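PDB 6OFT: probable zinc protease PqqL from Escherichia coli, which probably cleaves peptide bonds as a periplasmic zinc metalloendopeptidase of the M16 family. Local coordinates for residues N62-K65 with T66-G69; A115-S118 with E119-N122; N330-D333 with A334-L338. All coordinates share one frame; numbering follows the deposited sequence.

Contact 1: N62-K65 with T66-G69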
loop_
_atom_site.group_PDB
_atom_site.type_symbol
_atom_site.label_atom_id
_atom_site.label_comp_id
_atom_site.label_asym_id
_atom_site.label_seq_id
_atom_site.Cartn_x
_atom_site.Cartn_y
_atom_site.Cartn_z
ATOM N N ASN A 62 2.540 -23.593 12.218
ATOM C CA ASN A 62 3.188 -24.416 13.232
ATOM C C ASN A 62 2.235 -25.282 14.081
ATOM O O ASN A 62 2.624 -25.749 15.149
ATOM C CB ASN A 62 4.106 -23.549 14.118
ATOM C CG ASN A 62 5.299 -23.046 13.349
ATOM O OD1 ASN A 62 6.270 -23.775 13.107
ATOM N ND2 ASN A 62 5.234 -21.802 12.908
ATOM N N GLY A 63 1.042 -25.549 13.576
ATOM C CA GLY A 63 0.114 -26.430 14.265
ATOM C C GLY A 63 -1.355 -26.088 14.206
ATOM O O GLY A 63 -1.776 -24.998 14.597
ATOM N N THR A 64 -2.147 -27.050 13.745
ATOM C CA THR A 64 -3.612 -26.969 13.722
ATOM C C THR A 64 -4.090 -28.290 14.327
ATOM O O THR A 64 -3.262 -29.172 14.575
ATOM C CB THR A 64 -4.212 -26.712 12.312
ATOM O OG1 THR A 64 -4.163 -27.902 11.522
ATOM C CG2 THR A 64 -3.589 -25.510 11.570
ATOM N N LYS A 65 -5.405 -28.425 14.560
ATOM C CA LYS A 65 -6.043 -29.613 15.123
ATOM C C LYS A 65 -5.694 -30.888 14.328
ATOM O O LYS A 65 -5.265 -31.863 14.936
ATOM C CB LYS A 65 -7.571 -29.393 15.211
ATOM C CG LYS A 65 -8.369 -30.615 15.679
ATOM C CD LYS A 65 -9.889 -30.420 15.590
ATOM C CE LYS A 65 -10.464 -30.557 14.193
ATOM N NZ LYS A 65 -10.503 -29.253 13.474
ATOM N N THR A 66 -5.858 -30.876 12.996
ATOM C CA THR A 66 -5.557 -32.039 12.144
ATOM C C THR A 66 -4.061 -32.139 11.793
ATOM O O THR A 66 -3.541 -33.246 11.615
ATOM C CB THR A 66 -6.459 -32.041 10.899
ATOM O OG1 THR A 66 -7.798 -31.759 11.303
ATOM C CG2 THR A 66 -6.432 -33.380 10.133
ATOM N N TRP A 67 -3.378 -30.987 11.685
ATOM C CA TRP A 67 -1.972 -30.918 11.298
ATOM C C TRP A 67 -1.065 -30.295 12.392
ATOM O O TRP A 67 -0.630 -29.149 12.249
ATOM C CB TRP A 67 -1.833 -30.200 9.933
ATOM C CG TRP A 67 -2.614 -30.853 8.826
ATOM C CD1 TRP A 67 -2.289 -31.997 8.157
ATOM C CD2 TRP A 67 -3.883 -30.428 8.304
ATOM N NE1 TRP A 67 -3.289 -32.326 7.267
ATOM C CE2 TRP A 67 -4.280 -31.384 7.340
ATOM C CE3 TRP A 67 -4.749 -29.354 8.589
ATOM C CZ2 TRP A 67 -5.484 -31.276 6.632
ATOM C CZ3 TRP A 67 -5.938 -29.252 7.891
ATOM C CH2 TRP A 67 -6.302 -30.208 6.932
ATOM N N PRO A 68 -0.749 -31.024 13.493
ATOM C CA PRO A 68 0.126 -30.435 14.524
ATOM C C PRO A 68 1.572 -30.288 14.054
ATOM O O PRO A 68 1.938 -30.862 13.034
ATOM C CB PRO A 68 -0.001 -31.411 15.695
ATOM C CG PRO A 68 -0.348 -32.722 15.051
ATOM C CD PRO A 68 -1.165 -32.400 13.858
ATOM N N GLY A 69 2.367 -29.513 14.788
ATOM C CA GLY A 69 3.777 -29.276 14.482
ATOM C C GLY A 69 4.037 -28.808 13.060
ATOM O O GLY A 69 3.428 -27.844 12.595
#
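Thr64 and Trp67 hold each other across a tight turn with Lys65 and Thr66 at its corners. Thr64 N gives a hydrogen bond to Trp67 O (3.0 Å). The donor stands well above the plane of that carbonyl. In return Trp67 N points at the hydroxyl, with Thr64 OG1 3.2 Å away and an N-H...O angle of 150°. The Thr64 hydroxyl reaches this place because chi1 is 75°, which sets OG1 between its own backbone N and carbonyl carbon.

The Trp67 side chain runs alongside that of Thr64. Trp67 CB lies 3.6 Å from Thr64 OG1. CG turns to the side of its own backbone N (chi1 -57°), which brings the indole next to the same hydroxyl. Trp67 CD2 is 4.1 Å from Thr64 OG1, and Trp67 CE3 is 3.3 Å from it, with the oxygen at the ring edge near its plane. Thr66 CB sits over one face of the indole, nearer its border than its middle. Trp67 CZ3 reaches on to Glu119 CG and Ala115 O of helix 107-122.

The carboxylate of Glu119 bonds the hydroxyls of Thr64 and Thr66 and forms a salt bridge with Lys65 NZ. Asn62 ND2 bonds the backbone O of His58 and, weakly, Glu134, both predicted zinc ligands. The turn comes just after helix 52-59, which carries the HxxEH sequence of M16 peptidases, so this is a loop beside the predicted zinc site.

Contact 2: A115-S118 with E119-N122; sequences AIFS and EWSN
Trp120 packs against two side chains from the preceding turn of its helix, Ile116 and Phe117. Ile116 CG2 sits over one face of the indole, 3.7 Å from the centroid of the six-membered ring of Trp120, in a CH-pi contact. This methyl is anti to the Ile116 backbone N, and the two side chains run the same way. Phe117 meets the indole differently. The edge of Trp120 points at the face of the Phe117 ring, with Phe117 CD1 3.6 Å from Trp120 CE3. The planes stand at 86°, a T-shaped stack.

The helix backbone fixes the spacing of these groups. Trp120 N bonds Ile116 O at 3.0 Å. Phe117 O takes two bonds, from Ser121 N (3.1 Å) and from Ser121 OG (3.0 Å), which approach from opposite faces of its plane. The serine hydroxyl is thereby turned back onto its own helix. With Trp120 replaced by an alanine, the Ile116 methyl would probably lose the ring it sits on, and a gap is likely to open beside the Phe117 face.

Further out, Phe61 meets the Trp120 ring, Tyr190 bonds Trp120 O, and Ser118 OG bonds Asn219 O. Ile116 packs on Thr75 and Phe76 of helix 71-77, while Phe117 packs on Leu34 and Leu36 of strand 31-38 and on Tyr98 and Val100 of strand 96-103. Helix 107-122 thus touches both helix 71-77 and the six-stranded mixed sheet.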
loop_
_atom_site.group_PDB
_atom_site.type_symbol
_atom_site.label_atom_id
_atom_site.label_comp_id
_atom_site.label_asym_id
_atom_site.label_seq_id
_atom_site.Cartn_x
_atom_site.Cartn_y
_atom_site.Cartn_z
ATOM N N ALA A 115 -9.016 -27.321 2.948
ATOM C CA ALA A 115 -9.120 -27.954 4.269
ATOM C C ALA A 115 -8.139 -27.287 5.247
ATOM O O ALA A 115 -8.511 -27.040 6.396
ATOM C CB ALA A 115 -8.850 -29.439 4.166
ATOM N N ILE A 116 -6.923 -26.920 4.759
ATOM C CA ILE A 116 -5.910 -26.185 5.529
ATOM C C ILE A 116 -6.439 -24.771 5.848
ATOM O O ILE A 116 -6.271 -24.314 6.975
ATOM C CB ILE A 116 -4.526 -26.174 4.816
ATOM C CG1 ILE A 116 -3.902 -27.599 4.782
ATOM C CG2 ILE A 116 -3.564 -25.175 5.479
ATOM C CD1 ILE A 116 -2.705 -27.784 3.871
ATOM N N PHE A 117 -7.084 -24.091 4.874
ATOM C CA PHE A 117 -7.649 -22.748 5.095
ATOM C C PHE A 117 -8.739 -22.777 6.169
ATOM O O PHE A 117 -8.807 -21.869 6.999
ATOM C CB PHE A 117 -8.188 -22.119 3.794
ATOM C CG PHE A 117 -7.170 -21.369 2.956
ATOM C CD1 PHE A 117 -6.623 -20.173 3.401
ATOM C CD2 PHE A 117 -6.812 -21.827 1.691
ATOM C CE1 PHE A 117 -5.721 -19.456 2.607
ATOM C CE2 PHE A 117 -5.917 -21.104 0.895
ATOM C CZ PHE A 117 -5.374 -19.928 1.359
ATOM N N SER A 118 -9.582 -23.829 6.156
ATOM C CA SER A 118 -10.648 -24.021 7.139
ATOM C C SER A 118 -10.094 -24.090 8.591
ATOM O O SER A 118 -10.667 -23.484 9.493
ATOM C CB SER A 118 -11.441 -25.277 6.811
ATOM O OG SER A 118 -12.617 -25.329 7.593
ATOM N N GLU A 119 -8.952 -24.766 8.783
ATOM C CA GLU A 119 -8.280 -24.893 10.071
ATOM C C GLU A 119 -7.490 -23.655 10.463
ATOM O O GLU A 119 -7.354 -23.388 11.649
ATOM C CB GLU A 119 -7.409 -26.152 10.127
ATOM C CG GLU A 119 -8.247 -27.398 9.898
ATOM C CD GLU A 119 -8.006 -28.512 10.888
ATOM O OE1 GLU A 119 -6.924 -28.542 11.520
ATOM O OE2 GLU A 119 -8.912 -29.361 11.029
ATOM N N TRP A 120 -6.979 -22.877 9.491
ATOM C CA TRP A 120 -6.303 -21.637 9.859
ATOM C C TRP A 120 -7.363 -20.673 10.429
ATOM O O TRP A 120 -7.058 -19.894 11.327
ATOM C CB TRP A 120 -5.624 -21.009 8.632
ATOM C CG TRP A 120 -4.321 -21.643 8.238
ATOM C CD1 TRP A 120 -3.515 -22.431 9.011
ATOM C CD2 TRP A 120 -3.662 -21.508 6.974
ATOM N NE1 TRP A 120 -2.380 -22.777 8.312
ATOM C CE2 TRP A 120 -2.434 -22.207 7.063
ATOM C CE3 TRP A 120 -3.974 -20.833 5.774
ATOM C CZ2 TRP A 120 -1.526 -22.262 6.000
ATOM C CZ3 TRP A 120 -3.068 -20.886 4.724
ATOM C CH2 TRP A 120 -1.857 -21.585 4.846
ATOM N N SER A 121 -8.613 -20.761 9.910
ATOM C CA SER A 121 -9.743 -19.928 10.315
ATOM C C SER A 121 -10.144 -20.030 11.796
ATOM O O SER A 121 -10.518 -19.004 12.366
ATOM C CB SER A 121 -10.954 -20.196 9.430
ATOM O OG SER A 121 -10.686 -19.807 8.093
ATOM N N ASN A 122 -10.101 -21.244 12.404
ATOM C CA ASN A 122 -10.527 -21.463 13.800
ATOM C C ASN A 122 -9.876 -22.663 14.538
ATOM O O ASN A 122 -10.274 -22.942 15.673
ATOM C CB ASN A 122 -12.072 -21.606 13.851
ATOM C CG ASN A 122 -12.606 -22.933 13.347
ATOM O OD1 ASN A 122 -11.947 -23.683 12.607
ATOM N ND2 ASN A 122 -13.815 -23.265 13.761
#

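Contact 3: N330-D333 with A334-L338; sequences NMQD and AANAL
The amides of Gln332 and Asn336 lie one turn apart on the helix, with their planes 53° apart. The Asn336 amide uses its nitrogen end on the first turn: Asn336 ND2 is 2.8 Å from Gln332 O, but the N-H...O angle of 121° makes this a weak bond. Asn336 ND2 also lies 3.5 Å from Gln332 CG. The oxygen end is held elsewhere, as Asn336 OD1 bonds the hydroxyl of Tyr458. Gln332 CG lies anti to the backbone N (chi1 -161°), which puts it beside the Asn336 amide; the bend at chi2 then turns the Gln332 amide.

The main grip on Gln332 O is a straighter backbone bond from Asn336 N, 2.8 Å long. This is the opening of helix 331-348, which falls in the sequence range of the inactive M16 domain and packs on a five-stranded mixed sheet. Asn330 holds the N-cap position, but its side chain makes no capping bond. Its carbonyl starts the pattern weakly, with Ala334 N 3.5 Å from Asn330 O. Ala335 N to Met331 O (3.1 Å) and Ala337 N to Asp333 O (3.0 Å) are firmer. Met331 packs on Val436 of strand 430-436, and Leu454 of helix 448-459 touches Gln332, Ala335 and Asn336.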
loop_
_atom_site.group_PDB
_atom_site.type_symbol
_atom_site.label_atom_id
_atom_site.label_comp_id
_atom_site.label_asym_id
_atom_site.label_seq_id
_atom_site.Cartn_x
_atom_site.Cartn_y
_atom_site.Cartn_z
ATOM N N ASN A 330 25.780 17.859 -4.810
ATOM C CA ASN A 330 25.299 19.196 -5.114
ATOM C C ASN A 330 23.879 19.414 -4.572
ATOM O O ASN A 330 22.896 19.379 -5.319
ATOM C CB ASN A 330 25.447 19.499 -6.620
ATOM C CG ASN A 330 26.844 19.261 -7.180
ATOM O OD1 ASN A 330 27.859 19.219 -6.457
ATOM N ND2 ASN A 330 26.926 19.098 -8.495
ATOM N N MET A 331 23.790 19.643 -3.248
ATOM C CA MET A 331 22.524 19.867 -2.541
ATOM C C MET A 331 21.856 21.190 -2.910
ATOM O O MET A 331 20.626 21.261 -2.933
ATOM C CB MET A 331 22.696 19.725 -1.015
ATOM C CG MET A 331 23.281 18.375 -0.576
ATOM S SD MET A 331 22.372 16.920 -1.159
ATOM C CE MET A 331 21.025 16.887 0.013
ATOM N N GLN A 332 22.656 22.222 -3.232
ATOM C CA GLN A 332 22.155 23.547 -3.612
ATOM C C GLN A 332 21.393 23.504 -4.934
ATOM O O GLN A 332 20.304 24.077 -5.030
ATOM C CB GLN A 332 23.292 24.578 -3.658
ATOM C CG GLN A 332 22.815 26.027 -3.587
ATOM C CD GLN A 332 22.322 26.406 -2.212
ATOM O OE1 GLN A 332 23.052 26.334 -1.216
ATOM N NE2 GLN A 332 21.068 26.822 -2.136
ATOM N N ASP A 333 21.930 22.779 -5.924
ATOM C CA ASP A 333 21.302 22.634 -7.238
ATOM C C ASP A 333 19.986 21.878 -7.180
ATOM O O ASP A 333 19.051 22.239 -7.899
ATOM C CB ASP A 333 22.276 22.006 -8.254
ATOM C CG ASP A 333 23.401 22.932 -8.689
ATOM O OD1 ASP A 333 24.364 22.440 -9.314
ATOM O OD2 ASP A 333 23.317 24.149 -8.405
ATOM N N ALA A 334 19.914 20.835 -6.320
ATOM C CA ALA A 334 18.714 20.029 -6.098
ATOM C C ALA A 334 17.611 20.910 -5.504
ATOM O O ALA A 334 16.503 20.948 -6.041
ATOM C CB ALA A 334 19.026 18.872 -5.156
ATOM N N ALA A 335 17.944 21.655 -4.424
ATOM C CA ALA A 335 17.043 22.575 -3.734
ATOM C C ALA A 335 16.558 23.649 -4.718
ATOM O O ALA A 335 15.348 23.891 -4.802
ATOM C CB ALA A 335 17.754 23.209 -2.546
ATOM N N ASN A 336 17.500 24.238 -5.507
ATOM C CA ASN A 336 17.185 25.246 -6.520
ATOM C C ASN A 336 16.173 24.747 -7.536
ATOM O O ASN A 336 15.145 25.402 -7.716
ATOM C CB ASN A 336 18.447 25.799 -7.186
ATOM C CG ASN A 336 19.064 26.927 -6.403
ATOM O OD1 ASN A 336 18.452 27.973 -6.192
ATOM N ND2 ASN A 336 20.286 26.747 -5.949
ATOM N N ALA A 337 16.410 23.552 -8.130
ATOM C CA ALA A 337 15.511 22.919 -9.110
ATOM C C ALA A 337 14.106 22.678 -8.554
ATOM O O ALA A 337 13.124 22.990 -9.234
ATOM C CB ALA A 337 16.104 21.607 -9.604
ATOM N N LEU A 338 14.013 22.138 -7.317
ATOM C CA LEU A 338 12.746 21.854 -6.664
ATOM C C LEU A 338 11.956 23.126 -6.385
ATOM O O LEU A 338 10.781 23.195 -6.748
ATOM C CB LEU A 338 12.946 21.015 -5.371
ATOM C CG LEU A 338 11.677 20.529 -4.620
ATOM C CD1 LEU A 338 10.722 19.759 -5.532
ATOM C CD2 LEU A 338 12.053 19.684 -3.402
#

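The three contacts follow in series along the chain, which is the first half of PqqL. Contacts 1 and 2 belong together. Both lie in the part assigned to the M16 insulinase family, their centres are about 10 Å apart, and they touch through Glu119 and Trp67. The loop before helix 71-77 is thus anchored on helix 107-122, near the predicted zinc site. Contact 3 is in the inactive M16 domain, on the other side of the chain's centre. Its centre is about 58 Å from that of contact 1 and about 55 Å from that of contact 2, and it touches neither. Contact 2 packs against the six-stranded mixed sheet and contact 3 against the five-stranded one, consistent with an M16 half built from two related domains.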